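Local coordinates for penicillin-binding protein 2 (Pbp2) (Helicobacter pylori, PDB 5LP5), which probably acts as a penicillin-binding transpeptidase in peptidoglycan synthesis and cell shape maintenance, and forms a complex with MreC, at residues Ile560-Gly565 against Gly572-Lys577; Gly497-Ser502 against Cys512-Ala517; Thr189-Glu194 against Asn229-Ser234; Ser160-Tyr165 against Asn300-Ala305. All coordinates share one frame; numbering follows the deposited sequence.

Interactions 1 and 2 sit close together in the transpeptidase region, their centres about 10 Å apart, on strands 556-562 and 511-517 of one five-stranded antiparallel sheet. Gly572 packs on Ser502 between them. Interaction 3 lies in the N-terminal part and adjoins helix 160-163 of interaction 4, centres about 13 Å apart: the backbone N atoms of Ile191 and Glu192 probably bond to the carbonyls of Val162 and Leu163. Interaction 4 joins that part to the transpeptidase loop 300-305. The same loop reaches interaction 1 through a salt bridge from Arg301 to Glu563. Along the chain, interaction 4 encloses interaction 3, then come 2 and 1. Contacts thus run 3-4-1-2 from the N-terminal part to the transpeptidase sheet.

Interaction 1. Residues Ile560-Gly565 against Gly572-Lys577; sequences ILVEHG and GGLLVK
Val562 O accepts a hydrogen bond from Gly565 N at 2.9 Å. This bond closes a type II beta turn from Val562 to Gly565, and Val562 also touches the helix across the contact. Its CG2 lies 4.1 Å from CD1 of Leu574. The two side chains cross at about a right angle. In Val562, CG1 is anti to the backbone N (chi1 176°), which leaves CG2 as the branch that meets the leucine.

Ile560, two residues earlier on the same side of the strand, buries more surface than any other residue here. Its CD1 works alone. It reaches past the side chains to the helix backbone, 3.9 Å from Leu575 N. It also lies 4.4 Å from CB of Leu574 and 4.3 Å from CB of Leu575. The methyl therefore rests where two consecutive helix residues meet. No hydrogen bond crosses between the segments, and apolar packing holds them together.

Short segment axes come within 9.8 Å, with their directions 141° apart. The helix thus runs back across the strand on a slant. Ile560 touches Ile545 of strand 542-549, as does Leu575. Phe247 packs on both Ile560 and Val562, and Leu574 meets Leu246 of helix 237-246. Helices 237-246 and 572-584 so pack beside each other next to the central antiparallel sheet, as the N- and C-terminal helices do in penicillin-recognising transpeptidases. Strand 556-562 is an inner strand of that sheet, between 252-258 and 542-549.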
loop_
_atom_site.group_PDB
_atom_site.type_symbol
_atom_site.label_atom_id
_atom_site.label_comp_id
_atom_site.label_asym_id
_atom_site.label_seq_id
_atom_site.Cartn_x
_atom_site.Cartn_y
_atom_site.Cartn_z
ATOM N N ILE A 560 13.371 -17.663 -26.924
ATOM C CA ILE A 560 14.541 -17.331 -26.106
ATOM C C ILE A 560 15.583 -16.647 -26.952
ATOM O O ILE A 560 15.826 -17.057 -28.080
ATOM C CB ILE A 560 15.168 -18.588 -25.463
ATOM C CG1 ILE A 560 14.155 -19.258 -24.536
ATOM C CG2 ILE A 560 16.422 -18.236 -24.669
ATOM C CD1 ILE A 560 14.527 -20.658 -24.110
ATOM N N LEU A 561 16.193 -15.608 -26.388
ATOM C CA LEU A 561 17.232 -14.851 -27.066
ATOM C C LEU A 561 18.366 -14.470 -26.111
ATOM O O LEU A 561 18.147 -13.692 -25.182
ATOM C CB LEU A 561 16.631 -13.587 -27.659
ATOM C CG LEU A 561 17.685 -12.589 -28.126
ATOM C CD1 LEU A 561 18.211 -12.918 -29.512
ATOM C CD2 LEU A 561 17.076 -11.218 -28.107
ATOM N N VAL A 562 19.570 -14.994 -26.349
ATOM C CA VAL A 562 20.721 -14.646 -25.506
ATOM C C VAL A 562 21.697 -13.752 -26.254
ATOM O O VAL A 562 22.304 -14.163 -27.242
ATOM C CB VAL A 562 21.483 -15.883 -24.977
ATOM C CG1 VAL A 562 22.712 -15.463 -24.188
ATOM C CG2 VAL A 562 20.584 -16.728 -24.095
ATOM N N GLU A 563 21.854 -12.525 -25.773
ATOM C CA GLU A 563 22.770 -11.597 -26.401
ATOM C C GLU A 563 24.176 -12.182 -26.394
ATOM O O GLU A 563 24.666 -12.621 -25.356
ATOM C CB GLU A 563 22.734 -10.225 -25.715
ATOM C CG GLU A 563 21.526 -9.394 -26.126
ATOM C CD GLU A 563 21.529 -8.003 -25.525
ATOM O OE1 GLU A 563 22.541 -7.616 -24.928
ATOM O OE2 GLU A 563 20.525 -7.288 -25.645
ATOM N N HIS A 564 24.793 -12.204 -27.576
ATOM C CA HIS A 564 26.139 -12.719 -27.758
ATOM C C HIS A 564 26.206 -14.203 -27.405
ATOM O O HIS A 564 27.265 -14.728 -27.049
ATOM C CB HIS A 564 27.120 -11.864 -26.956
ATOM C CG HIS A 564 27.070 -10.409 -27.329
ATOM N ND1 HIS A 564 27.215 -9.965 -28.630
ATOM C CD2 HIS A 564 26.877 -9.296 -26.577
ATOM C CE1 HIS A 564 27.133 -8.643 -28.656
ATOM N NE2 HIS A 564 26.930 -8.212 -27.423
ATOM N N GLY A 565 25.055 -14.874 -27.546
ATOM C CA GLY A 565 24.912 -16.305 -27.253
ATOM C C GLY A 565 25.630 -17.187 -28.249
ATOM O O GLY A 565 25.621 -18.413 -28.130
ATOM N N GLY A 572 19.558 -24.851 -26.561
ATOM C CA GLY A 572 18.669 -25.981 -26.323
ATOM C C GLY A 572 18.612 -26.404 -24.866
ATOM O O GLY A 572 17.596 -26.911 -24.419
ATOM N N GLY A 573 19.702 -26.197 -24.126
ATOM C CA GLY A 573 19.761 -26.587 -22.717
ATOM C C GLY A 573 18.862 -25.731 -21.841
ATOM O O GLY A 573 18.436 -26.160 -20.758
ATOM N N LEU A 574 18.563 -24.528 -22.331
ATOM C CA LEU A 574 17.697 -23.582 -21.624
ATOM C C LEU A 574 16.233 -23.839 -21.966
ATOM O O LEU A 574 15.371 -23.769 -21.090
ATOM C CB LEU A 574 18.063 -22.129 -21.960
ATOM C CG LEU A 574 19.480 -21.619 -21.648
ATOM C CD1 LEU A 574 19.583 -20.150 -22.055
ATOM C CD2 LEU A 574 19.893 -21.796 -20.188
ATOM N N LEU A 575 15.957 -24.135 -23.231
ATOM C CA LEU A 575 14.612 -24.501 -23.664
ATOM C C LEU A 575 14.026 -25.709 -22.896
ATOM O O LEU A 575 12.872 -25.667 -22.438
ATOM C CB LEU A 575 14.611 -24.803 -25.162
ATOM C CG LEU A 575 13.278 -25.228 -25.797
ATOM C CD1 LEU A 575 12.141 -24.267 -25.466
ATOM C CD2 LEU A 575 13.441 -25.338 -27.310
ATOM N N VAL A 576 14.812 -26.779 -22.770
ATOM C CA VAL A 576 14.359 -27.976 -22.053
ATOM C C VAL A 576 14.002 -27.637 -20.622
ATOM O O VAL A 576 12.953 -28.047 -20.119
ATOM C CB VAL A 576 15.380 -29.152 -22.047
ATOM C CG1 VAL A 576 15.502 -29.745 -23.440
ATOM C CG2 VAL A 576 16.752 -28.727 -21.512
ATOM N N LYS A 577 14.865 -26.868 -19.975
ATOM C CA LYS A 577 14.687 -26.581 -18.568
ATOM C C LYS A 577 13.381 -25.864 -18.290
ATOM O O LYS A 577 12.731 -26.155 -17.279
ATOM C CB LYS A 577 15.874 -25.804 -18.036
ATOM C CG LYS A 577 17.063 -26.733 -17.907
ATOM C CD LYS A 577 18.326 -26.048 -17.447
ATOM C CE LYS A 577 19.485 -27.020 -17.541
ATOM N NZ LYS A 577 20.686 -26.370 -16.981
#

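Interaction 2. Residues Gly497-Ser502 against Cys512-Ala517; sequences GTAYHS and CKTGTA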
loop_
_atom_site.group_PDB
_atom_site.type_symbol
_atom_site.label_atom_id
_atom_site.label_comp_id
_atom_site.label_asym_id
_atom_site.label_seq_id
_atom_site.Cartn_x
_atom_site.Cartn_y
_atom_site.Cartn_z
ATOM N N GLY A 497 19.101 -32.888 -37.217
ATOM C CA GLY A 497 18.624 -31.597 -36.731
ATOM C C GLY A 497 19.699 -30.804 -36.025
ATOM O O GLY A 497 20.509 -31.354 -35.274
ATOM N N THR A 498 19.717 -29.503 -36.283
ATOM C CA THR A 498 20.698 -28.623 -35.646
ATOM C C THR A 498 20.610 -28.692 -34.120
ATOM O O THR A 498 21.622 -28.649 -33.433
ATOM C CB THR A 498 20.568 -27.152 -36.115
ATOM O OG1 THR A 498 21.401 -26.311 -35.303
ATOM C CG2 THR A 498 19.138 -26.657 -36.028
ATOM N N ALA A 499 19.395 -28.833 -33.605
ATOM C CA ALA A 499 19.149 -28.791 -32.167
ATOM C C ALA A 499 18.859 -30.170 -31.576
ATOM O O ALA A 499 17.935 -30.319 -30.778
ATOM C CB ALA A 499 17.980 -27.858 -31.897
ATOM N N TYR A 500 19.634 -31.178 -31.954
ATOM C CA TYR A 500 19.403 -32.532 -31.444
ATOM C C TYR A 500 20.271 -32.857 -30.228
ATOM O O TYR A 500 19.772 -33.341 -29.211
ATOM C CB TYR A 500 19.636 -33.568 -32.536
ATOM C CG TYR A 500 19.498 -34.985 -32.042
ATOM C CD1 TYR A 500 18.240 -35.577 -31.904
ATOM C CD2 TYR A 500 20.621 -35.733 -31.702
ATOM C CE1 TYR A 500 18.100 -36.877 -31.459
ATOM C CE2 TYR A 500 20.491 -37.044 -31.259
ATOM C CZ TYR A 500 19.224 -37.613 -31.135
ATOM O OH TYR A 500 19.070 -38.913 -30.679
ATOM N N HIS A 501 21.568 -32.584 -30.343
ATOM C CA HIS A 501 22.529 -32.882 -29.278
ATOM C C HIS A 501 22.257 -32.051 -28.016
ATOM O O HIS A 501 22.681 -32.426 -26.927
ATOM C CB HIS A 501 23.983 -32.715 -29.779
ATOM C CG HIS A 501 24.539 -31.321 -29.647
ATOM N ND1 HIS A 501 24.131 -30.263 -30.438
ATOM C CD2 HIS A 501 25.477 -30.817 -28.808
ATOM C CE1 HIS A 501 24.792 -29.173 -30.090
ATOM N NE2 HIS A 501 25.617 -29.482 -29.105
ATOM N N SER A 502 21.527 -30.947 -28.176
ATOM C CA SER A 502 21.291 -30.008 -27.080
ATOM C C SER A 502 19.924 -30.136 -26.398
ATOM O O SER A 502 19.834 -29.883 -25.199
ATOM C CB SER A 502 21.509 -28.567 -27.554
ATOM O OG SER A 502 20.961 -28.358 -28.841
ATOM N N CYS A 512 11.082 -27.014 -32.679
ATOM C CA CYS A 512 11.850 -25.766 -32.566
ATOM C C CYS A 512 12.382 -25.248 -33.916
ATOM O O CYS A 512 12.206 -25.864 -34.967
ATOM C CB CYS A 512 13.040 -25.983 -31.600
ATOM S SG CYS A 512 14.078 -27.423 -32.025
ATOM N N LYS A 513 13.007 -24.080 -33.862
ATOM C CA LYS A 513 13.857 -23.554 -34.928
ATOM C C LYS A 513 14.921 -22.687 -34.266
ATOM O O LYS A 513 14.618 -21.840 -33.427
ATOM C CB LYS A 513 13.064 -22.733 -35.948
ATOM C CG LYS A 513 13.901 -22.179 -37.104
ATOM C CD LYS A 513 14.380 -23.280 -38.045
ATOM C CE LYS A 513 15.643 -22.903 -38.804
ATOM N NZ LYS A 513 16.894 -23.066 -37.996
ATOM N N THR A 514 16.173 -22.911 -34.619
ATOM C CA THR A 514 17.256 -22.095 -34.088
ATOM C C THR A 514 17.501 -20.905 -35.009
ATOM O O THR A 514 16.963 -20.847 -36.130
ATOM C CB THR A 514 18.555 -22.907 -33.959
ATOM O OG1 THR A 514 18.763 -23.658 -35.164
ATOM C CG2 THR A 514 18.469 -23.852 -32.771
ATOM N N GLY A 515 18.303 -19.961 -34.516
ATOM C CA GLY A 515 18.803 -18.843 -35.324
ATOM C C GLY A 515 20.112 -18.278 -34.780
ATOM O O GLY A 515 20.475 -18.491 -33.623
ATOM N N THR A 516 20.854 -17.583 -35.640
ATOM C CA THR A 516 22.016 -16.812 -35.197
ATOM C C THR A 516 22.008 -15.491 -35.942
ATOM O O THR A 516 21.636 -15.426 -37.114
ATOM C CB THR A 516 23.366 -17.545 -35.398
ATOM O OG1 THR A 516 23.413 -18.732 -34.588
ATOM C CG2 THR A 516 24.534 -16.644 -34.993
ATOM N N ALA A 517 22.408 -14.439 -35.237
ATOM C CA ALA A 517 22.409 -13.100 -35.789
ATOM C C ALA A 517 23.777 -12.428 -35.616
ATOM O O ALA A 517 24.297 -12.370 -34.503
ATOM C CB ALA A 517 21.322 -12.297 -35.111
#
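Cys512 comes first, and its SG lies 3.9 Å from CB of Ala499. The sulfur stands between the backbone N and the carbonyl carbon (chi1 53°). It is bonded to Cys492, so the disulfide ties the start of the strand to helix 475-493. Val491 of that helix packs on Cys512, Thr498 and Ala499 alike.

Lys513 points its CB away from the loop and curls along its own strand. Its NZ donates to Thr514 O at 2.9 Å. The nitrogen sits above the carbonyl plane, 37° out of it. The lysine side chain also touches Ser311 and Ser366.

Thr514 carries the rest of the contact. Its CG2 packs against CB of Ala499 at 4.1 Å. Its side chain and that of Thr498 reach toward each other, tip to tip. The loop residues Thr498 and Ala499 belong to a type I turn.

Gly515 continues the strand, with backbone bonding to Trp544. Thr516 turns to another loop, where OG1 bonds to Gly568 N. The sequence Lys513-Thr514-Gly515 is consistent with the KTG motif, which lines one edge of the active site in penicillin-binding transpeptidases.

Interaction 3. Residues Thr189-Glu194 against Asn229-Ser234; sequences TGIEKE and NHLQLS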
loop_
_atom_site.group_PDB
_atom_site.type_symbol
_atom_site.label_atom_id
_atom_site.label_comp_id
_atom_site.label_asym_id
_atom_site.label_seq_id
_atom_site.Cartn_x
_atom_site.Cartn_y
_atom_site.Cartn_z
ATOM N N THR A 189 6.491 3.351 -15.859
ATOM C CA THR A 189 6.795 2.337 -16.881
ATOM C C THR A 189 5.913 1.124 -16.797
ATOM O O THR A 189 5.278 0.867 -15.778
ATOM C CB THR A 189 8.246 1.855 -16.792
ATOM O OG1 THR A 189 8.513 1.318 -15.490
ATOM C CG2 THR A 189 9.156 3.007 -17.008
ATOM N N GLY A 190 5.860 0.400 -17.902
ATOM C CA GLY A 190 5.173 -0.883 -17.943
ATOM C C GLY A 190 3.726 -0.880 -17.491
ATOM O O GLY A 190 2.984 0.080 -17.741
ATOM N N ILE A 191 3.331 -1.965 -16.826
ATOM C CA ILE A 191 1.941 -2.183 -16.410
ATOM C C ILE A 191 1.427 -1.082 -15.484
ATOM O O ILE A 191 0.274 -0.671 -15.598
ATOM C CB ILE A 191 1.783 -3.572 -15.746
ATOM C CG1 ILE A 191 1.885 -4.662 -16.808
ATOM C CG2 ILE A 191 0.464 -3.720 -15.003
ATOM C CD1 ILE A 191 0.700 -4.780 -17.728
ATOM N N GLU A 192 2.270 -0.606 -14.575
ATOM C CA GLU A 192 1.861 0.477 -13.687
ATOM C C GLU A 192 1.415 1.668 -14.511
ATOM O O GLU A 192 0.523 2.408 -14.116
ATOM C CB GLU A 192 3.011 0.911 -12.802
ATOM C CG GLU A 192 3.387 -0.080 -11.721
ATOM C CD GLU A 192 2.508 0.006 -10.477
ATOM O OE1 GLU A 192 1.345 0.466 -10.606
ATOM O OE2 GLU A 192 2.977 -0.398 -9.368
ATOM N N LYS A 193 2.074 1.870 -15.647
ATOM C CA LYS A 193 1.718 2.947 -16.538
ATOM C C LYS A 193 0.553 2.553 -17.443
ATOM O O LYS A 193 -0.420 3.273 -17.538
ATOM C CB LYS A 193 2.904 3.363 -17.385
ATOM C CG LYS A 193 2.655 4.700 -18.038
ATOM C CD LYS A 193 3.606 5.029 -19.144
ATOM C CE LYS A 193 2.981 6.123 -19.990
ATOM N NZ LYS A 193 3.965 6.690 -20.933
ATOM N N GLU A 194 0.646 1.404 -18.098
ATOM C CA GLU A 194 -0.380 1.005 -19.055
ATOM C C GLU A 194 -1.760 0.975 -18.376
ATOM O O GLU A 194 -2.748 1.432 -18.946
ATOM C CB GLU A 194 -0.030 -0.344 -19.698
ATOM C CG GLU A 194 -1.001 -0.835 -20.778
ATOM C CD GLU A 194 -0.801 -0.231 -22.146
ATOM O OE1 GLU A 194 0.217 0.439 -22.380
ATOM O OE2 GLU A 194 -1.659 -0.457 -23.011
ATOM N N ASN A 229 -9.998 -1.995 -7.541
ATOM C CA ASN A 229 -8.943 -1.397 -8.343
ATOM C C ASN A 229 -7.795 -2.374 -8.617
ATOM O O ASN A 229 -6.849 -2.025 -9.303
ATOM C CB ASN A 229 -8.407 -0.148 -7.645
ATOM C CG ASN A 229 -9.476 0.935 -7.481
ATOM O OD1 ASN A 229 -10.384 1.095 -8.314
ATOM N ND2 ASN A 229 -9.366 1.690 -6.400
ATOM N N HIS A 230 -7.901 -3.599 -8.107
ATOM C CA HIS A 230 -6.848 -4.624 -8.258
ATOM C C HIS A 230 -6.734 -5.109 -9.698
ATOM O O HIS A 230 -7.649 -4.942 -10.502
ATOM C CB HIS A 230 -7.163 -5.843 -7.392
ATOM C CG HIS A 230 -8.343 -6.615 -7.891
ATOM N ND1 HIS A 230 -9.642 -6.215 -7.648
ATOM C CD2 HIS A 230 -8.426 -7.719 -8.671
ATOM C CE1 HIS A 230 -10.475 -7.054 -8.230
ATOM N NE2 HIS A 230 -9.764 -7.978 -8.856
ATOM N N LEU A 231 -5.605 -5.733 -10.011
ATOM C CA LEU A 231 -5.330 -6.214 -11.371
ATOM C C LEU A 231 -4.580 -7.537 -11.347
ATOM O O LEU A 231 -3.535 -7.680 -10.703
ATOM C CB LEU A 231 -4.521 -5.185 -12.168
ATOM C CG LEU A 231 -4.111 -5.524 -13.607
ATOM C CD1 LEU A 231 -5.317 -5.734 -14.505
ATOM C CD2 LEU A 231 -3.242 -4.416 -14.170
ATOM N N GLN A 232 -5.117 -8.505 -12.073
ATOM C CA GLN A 232 -4.514 -9.821 -12.149
ATOM C C GLN A 232 -3.810 -10.050 -13.498
ATOM O O GLN A 232 -4.413 -9.861 -14.567
ATOM C CB GLN A 232 -5.579 -10.893 -11.922
ATOM C CG GLN A 232 -4.993 -12.201 -11.440
ATOM C CD GLN A 232 -5.953 -13.356 -11.530
ATOM O OE1 GLN A 232 -7.068 -13.249 -12.076
ATOM N NE2 GLN A 232 -5.512 -14.500 -10.994
ATOM N N LEU A 233 -2.546 -10.478 -13.422
ATOM C CA LEU A 233 -1.717 -10.768 -14.589
ATOM C C LEU A 233 -1.563 -12.269 -14.777
ATOM O O LEU A 233 -1.659 -13.044 -13.822
ATOM C CB LEU A 233 -0.312 -10.172 -14.447
ATOM C CG LEU A 233 -0.196 -8.693 -14.120
ATOM C CD1 LEU A 233 1.250 -8.265 -14.159
ATOM C CD2 LEU A 233 -1.002 -7.868 -15.098
ATOM N N SER A 234 -1.275 -12.655 -16.016
ATOM C CA SER A 234 -1.158 -14.051 -16.401
ATOM C C SER A 234 0.173 -14.694 -16.040
ATOM O O SER A 234 0.305 -15.908 -16.114
ATOM C CB SER A 234 -1.393 -14.189 -17.899
ATOM O OG SER A 234 -0.549 -13.299 -18.615
#
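Ile191 and Leu233 mark the nearest backbone approach, with their CA atoms 9.5 Å apart. One segment is a short helix turn and the other is an extended chain with the brief strand 231-232. Glu194 N bonds to Gly190 O at 2.7 Å and closes the helix turn. The gap between the backbones is wide, so only side chains bridge it.

Ile191 meets two leucines. Its CG2, anti to the backbone N, lies 3.9 Å from CD2 of Leu231. Leu233 lies further along the extended chain, and its CD2 is 4.4 Å from both CG2 and CD1 of Ile191. The two leucines both point their CB toward the helix. Leu231 extends CG anti to its N (chi1 179°), and its side chain meets Ile191 at a slant. No hydrogen bond joins the segments.

The contact is part of a small apolar cluster. Ile56 touches Ile191 and Leu233, Val162 touches Ile191, and Leu198 and Leu199 touch Leu231. Strand 231-232 pairs in parallel with strand 56-57. Just beyond it, Ser234 OG has the carbonyls of Leu264 and Phe461 as neighbours, and its one proton can fully serve only one at a time. The cluster sits at the base of the N-terminal region, where the chain passes toward the transpeptidase fold, in keeping with the elongated form of class B penicillin-binding proteins.

Interaction 4. Residues Ser160-Tyr165 against Asn300-Ala305; sequences SHVLGY and NRFANA
His161 and Asn300 meet in two ways. The histidine ring comes against the asparagine backbone, with CD2 3.7 Å from Asn300 CA. A water bridges their polar atoms. It donates to His161 O at 2.7 Å and accepts from Asn300 ND2 at 3.0 Å. The amide nitrogen and the carbonyl are not directly hydrogen-bonded, and the water makes the link.

Beside this bridge, Phe302 reaches back to the helix with the far end of its ring. Its CZ lies 4.1 Å from CG2 of Val162, and these two side chains cross at about a right angle. The ring gets there because CG stands between the backbone N and the carbonyl carbon (chi1 59°).

This is a joint between two modules. Helix 160-163 belongs to the N-terminal dimerisation region, and loop 300-305 belongs to the transpeptidase region.

The loop is shaped by Asn300 itself. Its OD1 accepts from Ala303 N at 3.0 Å, which is an Asx motif, and more weakly from Phe302 N. The same oxygen sits 3.4 Å above the plane of the Phe302 ring, over its centre. OD1 thus bonds the loop backbone and lies over the ring, while ND2 faces the water.

Further out, Glu272 OE1 accepts from His161 ND1 and also bonds to Ser160 OG. The imidazole meets Tyr273 edge-to-face. Phe302 also touches Ala267 and Ser269 of strand 264-270 and Leu442 of helix 441-453.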
loop_
_atom_site.group_PDB
_atom_site.type_symbol
_atom_site.label_atom_id
_atom_site.label_comp_id
_atom_site.label_asym_id
_atom_site.label_seq_id
_atom_site.Cartn_x
_atom_site.Cartn_y
_atom_site.Cartn_z
ATOM N N SER A 160 10.601 -7.030 -13.445
ATOM C CA SER A 160 10.692 -5.589 -13.368
ATOM C C SER A 160 10.305 -4.901 -14.677
ATOM O O SER A 160 9.787 -3.779 -14.655
ATOM C CB SER A 160 12.101 -5.167 -12.929
ATOM O OG SER A 160 13.074 -5.309 -13.955
ATOM N N HIS A 161 10.550 -5.557 -15.806
ATOM C CA HIS A 161 10.254 -4.952 -17.100
ATOM C C HIS A 161 8.807 -5.173 -17.525
ATOM O O HIS A 161 8.353 -4.605 -18.498
ATOM C CB HIS A 161 11.239 -5.429 -18.185
ATOM C CG HIS A 161 12.599 -4.801 -18.090
ATOM N ND1 HIS A 161 13.674 -5.452 -17.527
ATOM C CD2 HIS A 161 13.060 -3.587 -18.484
ATOM C CE1 HIS A 161 14.736 -4.670 -17.583
ATOM N NE2 HIS A 161 14.391 -3.532 -18.154
ATOM N N VAL A 162 8.079 -5.994 -16.789
ATOM C CA VAL A 162 6.636 -6.124 -16.987
ATOM C C VAL A 162 5.873 -5.172 -16.091
ATOM O O VAL A 162 5.022 -4.396 -16.549
ATOM C CB VAL A 162 6.135 -7.539 -16.663
ATOM C CG1 VAL A 162 4.636 -7.609 -16.858
ATOM C CG2 VAL A 162 6.857 -8.567 -17.538
ATOM N N LEU A 163 6.175 -5.240 -14.806
ATOM C CA LEU A 163 5.415 -4.502 -13.817
ATOM C C LEU A 163 5.597 -2.994 -13.965
ATOM O O LEU A 163 4.618 -2.247 -14.011
ATOM C CB LEU A 163 5.807 -4.965 -12.420
ATOM C CG LEU A 163 5.642 -6.466 -12.142
ATOM C CD1 LEU A 163 6.267 -6.802 -10.812
ATOM C CD2 LEU A 163 4.190 -6.853 -12.149
ATOM N N GLY A 164 6.847 -2.555 -14.086
ATOM C CA GLY A 164 7.177 -1.149 -14.089
ATOM C C GLY A 164 6.992 -0.568 -12.700
ATOM O O GLY A 164 6.696 -1.291 -11.747
ATOM N N TYR A 165 7.141 0.745 -12.582
ATOM C CA TYR A 165 7.117 1.397 -11.290
ATOM C C TYR A 165 6.367 2.729 -11.301
ATOM O O TYR A 165 6.195 3.364 -12.328
ATOM C CB TYR A 165 8.549 1.605 -10.783
ATOM C CG TYR A 165 9.345 2.541 -11.643
ATOM C CD1 TYR A 165 9.257 3.920 -11.461
ATOM C CD2 TYR A 165 10.160 2.062 -12.663
ATOM C CE1 TYR A 165 9.971 4.787 -12.248
ATOM C CE2 TYR A 165 10.878 2.926 -13.455
ATOM C CZ TYR A 165 10.782 4.289 -13.240
ATOM O OH TYR A 165 11.508 5.166 -14.020
ATOM N N ASN A 300 14.031 -2.790 -21.966
ATOM C CA ASN A 300 13.079 -3.851 -22.164
ATOM C C ASN A 300 13.445 -4.547 -23.474
ATOM O O ASN A 300 13.281 -4.005 -24.556
ATOM C CB ASN A 300 11.657 -3.281 -22.219
ATOM C CG ASN A 300 10.592 -4.356 -22.363
ATOM O OD1 ASN A 300 10.757 -5.320 -23.106
ATOM N ND2 ASN A 300 9.492 -4.187 -21.642
ATOM N N ARG A 301 13.941 -5.767 -23.362
ATOM C CA ARG A 301 14.443 -6.481 -24.511
ATOM C C ARG A 301 13.414 -7.357 -25.240
ATOM O O ARG A 301 13.693 -7.795 -26.350
ATOM C CB ARG A 301 15.612 -7.339 -24.064
ATOM C CG ARG A 301 16.836 -6.520 -23.697
ATOM C CD ARG A 301 17.990 -7.428 -23.304
ATOM N NE ARG A 301 19.250 -6.701 -23.193
ATOM C CZ ARG A 301 19.565 -5.894 -22.182
ATOM N NH1 ARG A 301 18.710 -5.669 -21.163
ATOM N NH2 ARG A 301 20.745 -5.292 -22.189
ATOM N N PHE A 302 12.247 -7.630 -24.645
ATOM C CA PHE A 302 11.227 -8.408 -25.359
ATOM C C PHE A 302 10.268 -7.543 -26.211
ATOM O O PHE A 302 9.658 -8.045 -27.160
ATOM C CB PHE A 302 10.454 -9.379 -24.423
ATOM C CG PHE A 302 9.719 -8.718 -23.277
ATOM C CD1 PHE A 302 8.492 -8.092 -23.475
ATOM C CD2 PHE A 302 10.245 -8.748 -21.985
ATOM C CE1 PHE A 302 7.823 -7.472 -22.420
ATOM C CE2 PHE A 302 9.569 -8.136 -20.934
ATOM C CZ PHE A 302 8.355 -7.501 -21.154
ATOM N N ALA A 303 10.168 -6.252 -25.873
ATOM C CA ALA A 303 9.255 -5.304 -26.548
ATOM C C ALA A 303 9.904 -4.026 -27.094
ATOM O O ALA A 303 9.340 -3.382 -27.985
ATOM C CB ALA A 303 8.133 -4.915 -25.599
ATOM N N ASN A 304 11.060 -3.638 -26.556
ATOM C CA ASN A 304 11.696 -2.366 -26.936
ATOM C C ASN A 304 13.167 -2.533 -27.309
ATOM O O ASN A 304 14.024 -1.740 -26.905
ATOM C CB ASN A 304 11.537 -1.347 -25.805
ATOM C CG ASN A 304 10.091 -0.973 -25.584
ATOM O OD1 ASN A 304 9.458 -1.376 -24.608
ATOM N ND2 ASN A 304 9.542 -0.229 -26.525
ATOM N N ALA A 305 13.437 -3.578 -28.086
ATOM C CA ALA A 305 14.786 -3.902 -28.556
ATOM C C ALA A 305 14.648 -4.700 -29.825
ATOM O O ALA A 305 13.763 -5.575 -29.927
ATOM C CB ALA A 305 15.558 -4.713 -27.538
HETATM O O HOH W 1 8.829 -2.162 -19.562
#